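Local coordinates for hypothetical protein Atu1826 (Agrobacterium tumefaciens, PDB 2I3D) that is of unknown function but is probably a hydrolase of the alpha/beta-hydrolase fold, at residues I67-Q70 and L71-F75. Sequence-based numbering, arbitrary orientation.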
loop_
_atom_site.group_PDB
_atom_site.type_symbol
_atom_site.label_atom_id
_atom_site.label_comp_id
_atom_site.label_asym_id
_atom_site.label_seq_id
_atom_site.Cartn_x
_atom_site.Cartn_y
_atom_site.Cartn_z
ATOM N N ILE B 67 3.059 -4.738 0.593
ATOM C CA ILE B 67 4.397 -5.349 0.832
ATOM C C ILE B 67 4.457 -5.959 2.245
ATOM O O ILE B 67 4.936 -7.076 2.432
ATOM C CB ILE B 67 5.523 -4.316 0.603
ATOM C CG1 ILE B 67 5.613 -3.966 -0.899
ATOM C CG2 ILE B 67 6.867 -4.829 1.139
ATOM C CD1 ILE B 67 6.542 -2.797 -1.169
ATOM N N VAL B 68 3.921 -5.230 3.232
ATOM C CA VAL B 68 3.841 -5.756 4.600
ATOM C C VAL B 68 3.014 -7.064 4.659
ATOM O O VAL B 68 3.442 -8.092 5.242
ATOM C CB VAL B 68 3.300 -4.693 5.572
ATOM C CG1 VAL B 68 3.141 -5.340 6.956
ATOM C CG2 VAL B 68 4.257 -3.428 5.618
ATOM N N TYR B 69 1.826 -7.036 4.041
ATOM C CA TYR B 69 0.969 -8.232 3.940
ATOM C C TYR B 69 1.683 -9.399 3.251
ATOM O O TYR B 69 1.692 -10.508 3.769
ATOM C CB TYR B 69 -0.358 -7.907 3.219
ATOM C CG TYR B 69 -1.154 -9.170 3.100
ATOM C CD1 TYR B 69 -1.832 -9.680 4.213
ATOM C CD2 TYR B 69 -1.137 -9.924 1.933
ATOM C CE1 TYR B 69 -2.504 -10.860 4.135
ATOM C CE2 TYR B 69 -1.827 -11.136 1.856
ATOM C CZ TYR B 69 -2.503 -11.582 2.967
ATOM O OH TYR B 69 -3.186 -12.769 2.947
ATOM N N GLN B 70 2.286 -9.131 2.083
ATOM C CA GLN B 70 3.014 -10.192 1.376
ATOM C C GLN B 70 4.181 -10.764 2.187
ATOM O O GLN B 70 4.414 -11.971 2.146
ATOM C CB GLN B 70 3.512 -9.676 0.042
ATOM C CG GLN B 70 2.338 -9.409 -0.929
ATOM C CD GLN B 70 1.688 -10.664 -1.387
ATOM O OE1 GLN B 70 2.373 -11.691 -1.660
ATOM N NE2 GLN B 70 0.356 -10.654 -1.423
ATOM N N LEU B 71 4.905 -9.928 2.933
ATOM C CA LEU B 71 5.953 -10.466 3.784
ATOM C C LEU B 71 5.334 -11.379 4.844
ATOM O O LEU B 71 5.830 -12.475 5.099
ATOM C CB LEU B 71 6.749 -9.342 4.468
ATOM C CG LEU B 71 7.701 -8.551 3.539
ATOM C CD1 LEU B 71 8.100 -7.203 4.137
ATOM C CD2 LEU B 71 8.980 -9.423 3.205
ATOM N N PHE B 72 4.273 -10.882 5.500
ATOM C CA PHE B 72 3.540 -11.710 6.448
ATOM C C PHE B 72 3.167 -13.070 5.819
ATOM O O PHE B 72 3.432 -14.146 6.399
ATOM C CB PHE B 72 2.302 -10.948 6.890
ATOM C CG PHE B 72 1.435 -11.690 7.859
ATOM C CD1 PHE B 72 1.499 -11.401 9.228
ATOM C CD2 PHE B 72 0.497 -12.634 7.401
ATOM C CE1 PHE B 72 0.646 -12.057 10.144
ATOM C CE2 PHE B 72 -0.360 -13.293 8.291
ATOM C CZ PHE B 72 -0.285 -13.011 9.678
ATOM N N TYR B 73 2.550 -13.029 4.634
ATOM C CA TYR B 73 2.101 -14.254 3.984
ATOM C C TYR B 73 3.268 -15.207 3.637
ATOM O O TYR B 73 3.134 -16.421 3.790
ATOM C CB TYR B 73 1.326 -13.885 2.726
ATOM C CG TYR B 73 0.614 -15.035 2.072
ATOM C CD1 TYR B 73 -0.481 -15.654 2.685
ATOM C CD2 TYR B 73 1.029 -15.491 0.835
ATOM C CE1 TYR B 73 -1.141 -16.726 2.059
ATOM C CE2 TYR B 73 0.386 -16.559 0.208
ATOM C CZ TYR B 73 -0.680 -17.163 0.831
ATOM O OH TYR B 73 -1.283 -18.197 0.146
ATOM N N LEU B 74 4.420 -14.661 3.215
ATOM C CA LEU B 74 5.622 -15.467 2.979
ATOM C C LEU B 74 6.023 -16.294 4.203
ATOM O O LEU B 74 6.243 -17.532 4.113
ATOM C CB LEU B 74 6.781 -14.547 2.581
ATOM C CG LEU B 74 8.124 -15.272 2.432
ATOM C CD1 LEU B 74 7.997 -16.492 1.472
ATOM C CD2 LEU B 74 9.151 -14.230 1.877
ATOM N N PHE B 75 6.167 -15.627 5.336
ATOM C CA PHE B 75 6.564 -16.356 6.539
ATOM C C PHE B 75 5.496 -17.358 6.975
ATOM O O PHE B 75 5.828 -18.476 7.381
ATOM C CB PHE B 75 6.938 -15.385 7.650
ATOM C CG PHE B 75 8.277 -14.731 7.434
ATOM C CD1 PHE B 75 9.469 -15.377 7.842
ATOM C CD2 PHE B 75 8.375 -13.485 6.764
ATOM C CE1 PHE B 75 10.741 -14.760 7.627
ATOM C CE2 PHE B 75 9.648 -12.848 6.538
ATOM C CZ PHE B 75 10.834 -13.494 6.949
#
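Four successive i to i+4 backbone hydrogen bonds tie Ile67-Gln70 to Leu71-Phe75 as one continuous run of helix 66-77. Tyr73 N gives the shortest, 2.8 Å to Tyr69 O, and Phe72 N the straightest, 2.9 Å to Val68 O with an N-H...O angle of 173°. Leu71 N to Ile67 O and Leu74 N to Gln70 O, each 2.9 Å, complete the set.

Among the side chains, Tyr69 and Tyr73 run side by side along one flank and point the same way. With CG anti to the backbone N in both (chi1 178° and -171°), the two phenols take the same heading from successive turns, and the Tyr69 hydroxyl reaches along its neighbour until OH is 4.0 Å from Tyr73 CD1. Farther back, Tyr69 CE2 lies 4.3 Å from Tyr73 CB. The bent chain of Gln70 brings its amide NE2 to the edge of the Tyr69 ring, in the ring plane. Gly216 of the second subunit packs on both Tyr69 and Gln70, placing this flank at the dimer contact.

Ile67 and Leu71 form a second i, i+4 pair, again side by side: the CG2 branch of Ile67 meets CD1 of Leu71 at 4.0 Å. Leu71 also bends back over the turn beneath it, its CG 3.3 Å from Ile67 O, and carries on to Ile52, Met150 and Ile152 of the central sheet. Leu74 continues the buried side toward Met150 and helix 218-233, while Phe72 makes a cation-pi contact with Arg84.

Lying between the sheet and helix 218-233, helix 66-77 links the neighbouring parallel strands 49-53 and 81-85 in a beta-alpha-beta crossover, as in the alpha/beta-hydrolase fold.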